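Local structure of Ice-binding protein (Colwellia, 3WP9) at residues Leu107-Gly112 / Thr124-Asn129; Gly112-Ser117 / Trp136-Ser141; Glu180-Ser185 / Arg200-Thr205. The protein binds to the surface of ice crystals, inhibits their growth and restrains ice recrystallization, which may protect membranes from freezing injury. One frame throughout, in Å; residues are numbered along the deposited sequence.

Interaction 1. Residues Leu107-Gly112 / Thr124-Asn129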
loop_
_atom_site.group_PDB
_atom_site.type_symbol
_atom_site.label_atom_id
_atom_site.label_comp_id
_atom_site.label_asym_id
_atom_site.label_seq_id
_atom_site.Cartn_x
_atom_site.Cartn_y
_atom_site.Cartn_z
ATOM N N LEU A 107 6.179 -4.022 -19.168
ATOM C CA LEU A 107 7.340 -3.120 -18.997
ATOM C C LEU A 107 8.233 -3.461 -17.816
ATOM O O LEU A 107 7.831 -3.937 -16.769
ATOM C CB LEU A 107 6.828 -1.636 -18.860
ATOM C CG LEU A 107 6.051 -1.076 -20.047
ATOM C CD1 LEU A 107 5.570 0.365 -19.691
ATOM C CD2 LEU A 107 6.844 -1.078 -21.313
ATOM N N THR A 108 9.536 -3.250 -17.998
ATOM C CA THR A 108 10.486 -3.219 -16.915
ATOM C C THR A 108 10.763 -1.707 -16.712
ATOM O O THR A 108 11.069 -0.997 -17.696
ATOM C CB THR A 108 11.782 -3.936 -17.305
ATOM O OG1 THR A 108 11.446 -5.336 -17.464
ATOM C CG2 THR A 108 12.723 -3.801 -16.223
ATOM N N LEU A 109 10.570 -1.274 -15.486
ATOM C CA LEU A 109 10.645 0.126 -15.090
ATOM C C LEU A 109 11.954 0.337 -14.307
ATOM O O LEU A 109 12.185 -0.253 -13.252
ATOM C CB LEU A 109 9.449 0.476 -14.172
ATOM C CG LEU A 109 8.068 0.250 -14.807
ATOM C CD1 LEU A 109 6.959 0.780 -13.872
ATOM C CD2 LEU A 109 7.895 0.862 -16.194
ATOM N N GLU A 110 12.817 1.228 -14.808
ATOM C CA GLU A 110 14.027 1.589 -14.068
ATOM C C GLU A 110 13.657 2.628 -12.971
ATOM O O GLU A 110 12.562 3.229 -13.075
ATOM C CB GLU A 110 15.051 2.200 -15.060
ATOM C CG GLU A 110 14.406 3.308 -15.927
ATOM C CD GLU A 110 15.384 4.206 -16.721
ATOM O OE1 GLU A 110 16.469 3.728 -17.132
ATOM O OE2 GLU A 110 15.046 5.397 -16.956
ATOM N N PRO A 111 14.490 2.774 -11.945
ATOM C CA PRO A 111 14.256 3.698 -10.803
ATOM C C PRO A 111 13.987 5.093 -11.352
ATOM O O PRO A 111 14.529 5.481 -12.404
ATOM C CB PRO A 111 15.537 3.598 -10.001
ATOM C CG PRO A 111 16.102 2.234 -10.391
ATOM C CD PRO A 111 15.840 2.211 -11.846
ATOM N N GLY A 112 13.109 5.832 -10.723
ATOM C CA GLY A 112 12.718 7.116 -11.294
ATOM C C GLY A 112 11.390 7.570 -10.759
ATOM O O GLY A 112 10.718 6.826 -10.005
ATOM N N THR A 124 -0.911 -6.945 -17.454
ATOM C CA THR A 124 -0.023 -8.155 -17.548
ATOM C C THR A 124 1.164 -7.895 -16.596
ATOM O O THR A 124 1.244 -6.808 -15.975
ATOM C CB THR A 124 0.437 -8.433 -19.014
ATOM O OG1 THR A 124 1.207 -7.275 -19.497
ATOM C CG2 THR A 124 -0.679 -8.726 -19.941
ATOM N N ASP A 125 2.060 -8.851 -16.325
ATOM C CA ASP A 125 3.005 -8.625 -15.278
ATOM C C ASP A 125 3.920 -7.427 -15.590
ATOM O O ASP A 125 4.272 -7.216 -16.749
ATOM C CB ASP A 125 3.842 -9.873 -14.990
ATOM C CG ASP A 125 3.009 -11.001 -14.492
ATOM O OD1 ASP A 125 1.784 -10.830 -14.258
ATOM O OD2 ASP A 125 3.576 -12.125 -14.404
ATOM N N VAL A 126 4.337 -6.716 -14.536
ATOM C CA VAL A 126 5.193 -5.549 -14.736
ATOM C C VAL A 126 6.389 -5.735 -13.818
ATOM O O VAL A 126 6.281 -6.236 -12.692
ATOM C CB VAL A 126 4.445 -4.227 -14.315
ATOM C CG1 VAL A 126 4.026 -4.314 -12.857
ATOM C CG2 VAL A 126 5.411 -3.029 -14.473
ATOM N N THR A 127 7.609 -5.345 -14.288
ATOM C CA THR A 127 8.797 -5.523 -13.520
ATOM C C THR A 127 9.446 -4.198 -13.177
ATOM O O THR A 127 9.415 -3.253 -13.992
ATOM C CB THR A 127 9.826 -6.416 -14.271
ATOM O OG1 THR A 127 9.199 -7.652 -14.623
ATOM C CG2 THR A 127 11.120 -6.637 -13.480
ATOM N N PHE A 128 9.944 -4.211 -12.003
ATOM C CA PHE A 128 10.770 -3.128 -11.392
ATOM C C PHE A 128 12.191 -3.690 -11.184
ATOM O O PHE A 128 12.392 -4.547 -10.324
ATOM C CB PHE A 128 10.205 -2.691 -10.024
ATOM C CG PHE A 128 8.891 -1.896 -10.121
ATOM C CD1 PHE A 128 8.912 -0.492 -9.974
ATOM C CD2 PHE A 128 7.670 -2.526 -10.346
ATOM C CE1 PHE A 128 7.747 0.282 -10.095
ATOM C CE2 PHE A 128 6.473 -1.771 -10.474
ATOM C CZ PHE A 128 6.518 -0.355 -10.382
ATOM N N ASN A 129 13.161 -3.100 -11.929
ATOM C CA ASN A 129 14.536 -3.539 -11.889
ATOM C C ASN A 129 15.477 -2.420 -11.385
ATOM O O ASN A 129 15.517 -1.334 -11.997
ATOM C CB ASN A 129 14.985 -3.970 -13.268
ATOM C CG ASN A 129 16.401 -4.536 -13.234
ATOM O OD1 ASN A 129 16.620 -5.614 -12.722
ATOM N ND2 ASN A 129 17.364 -3.770 -13.739
#
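Thr108 and Leu109 pair with Thr127 and Phe128 in two successive parallel bridges, the CA atoms of Thr108 and Thr127 lying 4.4 Å apart and the touching parts running in directions 31° apart. Strands 108-109 and 126-129 thus stack as parallel strands of successive coils of the right-handed beta-helix, near one end of it, with strand 152-155 next to 126-129. Thr127 uses both its peptide groups here. Its N donates to Leu107 O at 2.9 Å in a nearly straight bond (173° at the hydrogen), and its O accepts from Leu109 N at 2.7 Å. The Thr127 O also meets Thr108 CA at 3.1 Å in a CA-H...O contact, while the bond from Asn129 N to Leu109 O is longer, at 3.3 Å.

On the buried face Leu109 and Phe128 run alongside each other from adjacent strands. Leu109 CD1 approaches the ring obliquely, 3.7 Å from Phe128 CZ, an off-centre CH-pi contact. The same methyl is 4.2 Å from Val126 CG2. Trp136 meets the Phe128 ring edge-to-face.

At the edge, Thr108 CG2 reaches Asn129 CB at 3.7 Å. Asn129 CG, anti to the backbone N (chi1 -176°), carries the amide towards strand 152-155, where OD1 bonds to Thr155 OG1. The contact therefore splits by chemistry: backbone bonds fix the register, apolar methyl and ring contacts make up the inward face, and the two threonines occupy the outer face.

Interaction 2. Residues Gly112-Ser117 / Trp136-Ser141; sequences GVYKWS and WIMQIS
Gly112-Ser117 and Trp136-Ser141 are neighbouring strands, from successive coils, of a parallel sheet of the right-handed beta-helix, paired from Gly112/Trp136 to Trp116/Ile140 with strand axes 4.8 Å apart and 11° from parallel. Five backbone bonds hold the register, the straightest from Tyr114 N to Ile137 O (2.8 Å, 177°). On the face of Tyr114, Trp116, Met138 and Ile140, the methionine chain bends at chi2 and chi3 and touches two rings. Its SD lies oblique to the Tyr114 ring, 4.8 Å from the centroid, a Met-aromatic contact. Its CE is pressed against the indole edge, near the ring plane, at an unusually short 3.2 Å from Trp116 CH2, while Ile140 CG1 packs 3.8 Å from Trp116 CE3. Across the sheet, Lys115, bent at chi3 and chi4, crosses Gln139 so that NZ gives OE1 a weak bond of 2.9 Å. Gln139 NE2 is hydrogen-bonded to Ala88 O and Arg91 O and packs 3.6 Å from Val113 CG1. Replacing Lys115 by alanine removes NZ and the CE methylene beside OE1, which would probably cost the Gln139 oxygen its weak donor. The buried glutamine thus has partners for both ends of its amide, whereas the opposite face is joined by sulfur, methyl and ring contacts.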
loop_
_atom_site.group_PDB
_atom_site.type_symbol
_atom_site.label_atom_id
_atom_site.label_comp_id
_atom_site.label_asym_id
_atom_site.label_seq_id
_atom_site.Cartn_x
_atom_site.Cartn_y
_atom_site.Cartn_z
ATOM N N GLY A 112 13.109 5.832 -10.723
ATOM C CA GLY A 112 12.718 7.116 -11.294
ATOM C C GLY A 112 11.390 7.570 -10.759
ATOM O O GLY A 112 10.718 6.826 -10.005
ATOM N N VAL A 113 11.021 8.781 -11.156
ATOM C CA VAL A 113 9.686 9.337 -10.901
ATOM C C VAL A 113 8.845 9.195 -12.142
ATOM O O VAL A 113 9.208 9.608 -13.241
ATOM C CB VAL A 113 9.769 10.845 -10.362
ATOM C CG1 VAL A 113 8.363 11.452 -10.214
ATOM C CG2 VAL A 113 10.552 10.896 -9.030
ATOM N N TYR A 114 7.689 8.522 -12.017
ATOM C CA TYR A 114 6.794 8.294 -13.122
ATOM C C TYR A 114 5.507 8.994 -12.810
ATOM O O TYR A 114 4.994 8.882 -11.692
ATOM C CB TYR A 114 6.527 6.773 -13.277
ATOM C CG TYR A 114 7.759 5.986 -13.703
ATOM C CD1 TYR A 114 8.732 5.664 -12.780
ATOM C CD2 TYR A 114 7.901 5.528 -15.019
ATOM C CE1 TYR A 114 9.887 4.922 -13.150
ATOM C CE2 TYR A 114 9.053 4.779 -15.402
ATOM C CZ TYR A 114 10.024 4.515 -14.458
ATOM O OH TYR A 114 11.180 3.770 -14.793
ATOM N N LYS A 115 4.955 9.622 -13.809
ATOM C CA LYS A 115 3.726 10.369 -13.614
ATOM C C LYS A 115 2.714 10.057 -14.695
ATOM O O LYS A 115 3.032 10.014 -15.902
ATOM C CB LYS A 115 4.057 11.880 -13.593
ATOM C CG LYS A 115 2.789 12.737 -13.523
ATOM C CD LYS A 115 3.076 14.232 -13.521
ATOM C CE LYS A 115 3.771 14.614 -12.225
ATOM N NZ LYS A 115 2.829 14.469 -11.069
ATOM N N TRP A 116 1.450 9.894 -14.274
ATOM C CA TRP A 116 0.376 9.685 -15.196
ATOM C C TRP A 116 -0.739 10.619 -14.794
ATOM O O TRP A 116 -1.085 10.691 -13.603
ATOM C CB TRP A 116 -0.192 8.257 -15.104
ATOM C CG TRP A 116 0.772 7.208 -15.648
ATOM C CD1 TRP A 116 0.824 6.729 -16.947
ATOM C CD2 TRP A 116 1.766 6.536 -14.918
ATOM N NE1 TRP A 116 1.838 5.769 -17.048
ATOM C CE2 TRP A 116 2.411 5.623 -15.816
ATOM C CE3 TRP A 116 2.182 6.577 -13.577
ATOM C CZ2 TRP A 116 3.440 4.799 -15.402
ATOM C CZ3 TRP A 116 3.242 5.759 -13.171
ATOM C CH2 TRP A 116 3.851 4.873 -14.096
ATOM N N SER A 117 -1.329 11.208 -15.792
ATOM C CA SER A 117 -2.457 12.114 -15.570
ATOM C C SER A 117 -3.796 11.335 -15.753
ATOM O O SER A 117 -4.882 11.890 -15.767
ATOM C CB SER A 117 -2.345 13.312 -16.521
ATOM O OG SER A 117 -2.586 12.934 -17.872
ATOM N N TRP A 136 11.401 4.108 -6.689
ATOM C CA TRP A 136 10.415 4.433 -7.689
ATOM C C TRP A 136 9.257 5.147 -6.996
ATOM O O TRP A 136 8.861 4.766 -5.917
ATOM C CB TRP A 136 9.809 3.167 -8.339
ATOM C CG TRP A 136 10.738 2.308 -9.154
ATOM C CD1 TRP A 136 10.781 2.209 -10.507
ATOM C CD2 TRP A 136 11.733 1.431 -8.631
ATOM N NE1 TRP A 136 11.746 1.282 -10.865
ATOM C CE2 TRP A 136 12.355 0.814 -9.736
ATOM C CE3 TRP A 136 12.144 1.088 -7.335
ATOM C CZ2 TRP A 136 13.398 -0.122 -9.580
ATOM C CZ3 TRP A 136 13.218 0.160 -7.171
ATOM C CH2 TRP A 136 13.799 -0.416 -8.291
ATOM N N ILE A 137 8.903 6.283 -7.572
ATOM C CA ILE A 137 7.717 6.954 -7.159
ATOM C C ILE A 137 6.743 7.041 -8.330
ATOM O O ILE A 137 7.018 7.574 -9.434
ATOM C CB ILE A 137 8.058 8.333 -6.462
ATOM C CG1 ILE A 137 8.949 8.198 -5.180
ATOM C CG2 ILE A 137 6.742 9.079 -6.240
ATOM C CD1 ILE A 137 9.278 9.564 -4.608
ATOM N N MET A 138 5.536 6.452 -8.101
ATOM C CA MET A 138 4.524 6.362 -9.100
ATOM C C MET A 138 3.401 7.350 -8.768
ATOM O O MET A 138 2.666 7.154 -7.849
ATOM C CB MET A 138 3.982 4.920 -9.217
ATOM C CG MET A 138 5.068 3.870 -9.012
ATOM S SD MET A 138 6.240 3.822 -10.336
ATOM C CE MET A 138 5.262 3.302 -11.678
ATOM N N GLN A 139 3.260 8.353 -9.610
ATOM C CA GLN A 139 2.340 9.484 -9.332
ATOM C C GLN A 139 1.148 9.326 -10.232
ATOM O O GLN A 139 1.224 9.590 -11.434
ATOM C CB GLN A 139 3.033 10.827 -9.633
ATOM C CG GLN A 139 4.168 11.010 -8.712
ATOM C CD GLN A 139 5.011 12.199 -9.118
ATOM O OE1 GLN A 139 4.963 12.650 -10.258
ATOM N NE2 GLN A 139 5.724 12.739 -8.179
ATOM N N ILE A 140 0.033 8.816 -9.658
ATOM C CA ILE A 140 -1.122 8.439 -10.452
ATOM C C ILE A 140 -2.334 9.340 -10.105
ATOM O O ILE A 140 -2.870 9.282 -9.022
ATOM C CB ILE A 140 -1.469 6.924 -10.250
ATOM C CG1 ILE A 140 -0.278 6.090 -10.727
ATOM C CG2 ILE A 140 -2.752 6.574 -10.996
ATOM C CD1 ILE A 140 -0.321 4.705 -10.086
ATOM N N SER A 141 -2.768 10.112 -11.085
ATOM C CA SER A 141 -3.877 11.029 -10.799
ATOM C C SER A 141 -5.276 10.396 -10.943
ATOM O O SER A 141 -6.310 10.900 -10.389
ATOM C CB SER A 141 -3.681 12.351 -11.550
ATOM O OG SER A 141 -4.127 12.176 -12.848
#

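Interaction 3. Residues Glu180-Ser185 / Arg200-Thr205; sequences EGIVLS and RLLAQT
Ile182 and Arg200 pair at the start of two strands from consecutive coils of the beta-helix, just after the chain turns a corner at Gly181; the strand axes run 4.9 Å apart and 8° from parallel. On their shared face the Ile182 CD1 methyl rests alongside the arginine's aliphatic stem, 3.6 Å from Arg200 CG and only slightly farther from CB and CD. The stem is extended from CG to NE and offers this methyl a long flank, while NH1 at its end is hydrogen-bonded to Phe14 O.

The clearest bump-and-hollow fit lies one step on. With CG anti to the carbonyl carbon (chi1 -51°), Leu202 brings CD1 into the hollow between two side chains of the other strand, 3.9 Å from Ile182 CG2 and 3.8 Å from Leu184 CD2. Its CB is close too, 3.3 Å from Val183 O. On the reverse face Val183 CG2 meets Leu201 CD2 at 4.0 Å, and beyond them the small Ser185 and Ala203 are paired.

Five backbone bonds keep these shapes in step; Val183 N to Arg200 O and Leu202 N to Val183 O are both 2.8 Å. At the far end Ser185 O accepts from Gln204 N and from a water, which in turn accepts from Gln204 NE2 at 2.9 Å.

Helix 71-89, running along this long parallel sheet, lies over the Leu184 and Leu202 face through Ala84, Tyr85 and Met81, whereas Ile189 of strand 189-191 packs against Val183, Leu201 and Ala203. Within the sheet, strand 163-167 flanks 182-185 and strand 14-18 flanks 200-203.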
loop_
_atom_site.group_PDB
_atom_site.type_symbol
_atom_site.label_atom_id
_atom_site.label_comp_id
_atom_site.label_asym_id
_atom_site.label_seq_id
_atom_site.Cartn_x
_atom_site.Cartn_y
_atom_site.Cartn_z
ATOM N N GLU A 180 3.427 -5.376 -4.960
ATOM C CA GLU A 180 4.574 -4.933 -4.149
ATOM C C GLU A 180 4.578 -3.413 -4.041
ATOM O O GLU A 180 4.416 -2.725 -5.061
ATOM C CB GLU A 180 5.896 -5.295 -4.924
ATOM C CG GLU A 180 6.049 -6.803 -5.280
ATOM C CD GLU A 180 6.485 -7.625 -4.099
ATOM O OE1 GLU A 180 7.107 -7.100 -3.128
ATOM O OE2 GLU A 180 6.199 -8.833 -4.120
ATOM N N GLY A 181 4.805 -2.931 -2.851
ATOM C CA GLY A 181 5.065 -1.531 -2.673
ATOM C C GLY A 181 4.192 -0.826 -1.654
ATOM O O GLY A 181 3.358 -1.428 -0.985
ATOM N N ILE A 182 4.477 0.488 -1.490
ATOM C CA ILE A 182 3.795 1.272 -0.500
ATOM C C ILE A 182 2.654 1.947 -1.224
ATOM O O ILE A 182 2.857 2.742 -2.096
ATOM C CB ILE A 182 4.789 2.313 0.141
ATOM C CG1 ILE A 182 6.059 1.570 0.727
ATOM C CG2 ILE A 182 4.071 3.202 1.173
ATOM C CD1 ILE A 182 5.837 0.612 1.839
ATOM N N VAL A 183 1.396 1.645 -0.861
ATOM C CA VAL A 183 0.235 2.288 -1.494
ATOM C C VAL A 183 -0.262 3.410 -0.600
ATOM O O VAL A 183 -0.708 3.170 0.556
ATOM C CB VAL A 183 -0.891 1.294 -1.734
ATOM C CG1 VAL A 183 -2.020 1.878 -2.572
ATOM C CG2 VAL A 183 -0.325 0.075 -2.486
ATOM N N LEU A 184 -0.043 4.601 -1.114
ATOM C CA LEU A 184 -0.557 5.902 -0.498
ATOM C C LEU A 184 -1.763 6.291 -1.309
ATOM O O LEU A 184 -1.700 6.929 -2.358
ATOM C CB LEU A 184 0.525 6.988 -0.533
ATOM C CG LEU A 184 1.647 6.584 0.428
ATOM C CD1 LEU A 184 2.894 7.285 -0.097
ATOM C CD2 LEU A 184 1.316 6.973 1.887
ATOM N N SER A 185 -2.925 5.771 -0.910
ATOM C CA SER A 185 -4.164 6.012 -1.689
ATOM C C SER A 185 -4.934 7.161 -1.060
ATOM O O SER A 185 -5.091 7.184 0.157
ATOM C CB SER A 185 -5.107 4.773 -1.608
ATOM O OG SER A 185 -6.253 5.012 -2.403
ATOM N N ARG A 200 2.709 -1.856 2.139
ATOM C CA ARG A 200 1.884 -1.220 3.144
ATOM C C ARG A 200 0.669 -0.575 2.413
ATOM O O ARG A 200 0.789 0.015 1.382
ATOM C CB ARG A 200 2.702 -0.118 3.895
ATOM C CG ARG A 200 3.917 -0.714 4.617
ATOM C CD ARG A 200 4.645 0.401 5.410
ATOM N NE ARG A 200 5.941 -0.158 5.918
ATOM C CZ ARG A 200 6.050 -0.983 6.966
ATOM N NH1 ARG A 200 5.002 -1.353 7.735
ATOM N NH2 ARG A 200 7.267 -1.432 7.294
ATOM N N LEU A 201 -0.493 -0.773 3.038
ATOM C CA LEU A 201 -1.745 -0.237 2.491
ATOM C C LEU A 201 -2.200 0.893 3.364
ATOM O O LEU A 201 -2.658 0.654 4.500
ATOM C CB LEU A 201 -2.801 -1.365 2.485
ATOM C CG LEU A 201 -2.399 -2.615 1.646
ATOM C CD1 LEU A 201 -3.563 -3.626 1.709
ATOM C CD2 LEU A 201 -2.035 -2.300 0.185
ATOM N N LEU A 202 -1.935 2.104 2.862
ATOM C CA LEU A 202 -2.124 3.362 3.604
ATOM C C LEU A 202 -3.193 4.173 2.899
ATOM O O LEU A 202 -2.944 4.924 1.972
ATOM C CB LEU A 202 -0.756 4.137 3.709
ATOM C CG LEU A 202 0.404 3.268 4.237
ATOM C CD1 LEU A 202 1.746 4.033 4.199
ATOM C CD2 LEU A 202 0.165 2.584 5.565
ATOM N N ALA A 203 -4.437 4.010 3.368
ATOM C CA ALA A 203 -5.590 4.653 2.690
ATOM C C ALA A 203 -6.201 5.785 3.458
ATOM O O ALA A 203 -6.382 5.678 4.676
ATOM C CB ALA A 203 -6.647 3.563 2.549
ATOM N N GLN A 204 -6.527 6.830 2.763
ATOM C CA GLN A 204 -7.213 7.913 3.427
ATOM C C GLN A 204 -8.715 7.723 3.575
ATOM O O GLN A 204 -9.364 8.589 4.198
ATOM C CB GLN A 204 -6.856 9.237 2.775
ATOM C CG GLN A 204 -5.390 9.530 3.150
ATOM C CD GLN A 204 -4.856 10.775 2.555
ATOM O OE1 GLN A 204 -5.547 11.803 2.545
ATOM N NE2 GLN A 204 -3.616 10.715 2.009
ATOM N N THR A 205 -9.293 6.689 2.944
ATOM C CA THR A 205 -10.616 6.234 3.346
ATOM C C THR A 205 -10.476 4.815 3.931
ATOM O O THR A 205 -9.969 4.666 5.104
ATOM C CB THR A 205 -11.737 6.418 2.275
ATOM O OG1 THR A 205 -11.494 5.590 1.109
ATOM C CG2 THR A 205 -11.896 7.908 1.817
HETATM O O HOH W 1 -2.752 7.928 1.707
#

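Interactions 1 and 2 adjoin on the same two coils of the beta-helix: they share Gly112, and their centres are 13 Å apart. Their link is Trp136, whose NE1 is 2.9 Å from Leu109 O, a probable hydrogen bond, while its CD1 lies 3.3 Å from Phe128 CD1. Interaction 3 belongs to the same long sheet as interaction 2, with strand 163-167 between them; the centres are 14 Å apart and the nearest atoms about 7 Å. From interaction 1 its centre is 19 Å away. None of the contacts holds the probable ice-binding threonines Thr40 and Thr193, but segment 200-205 ends at Thr205, the first residue of a probable ice-binding motif.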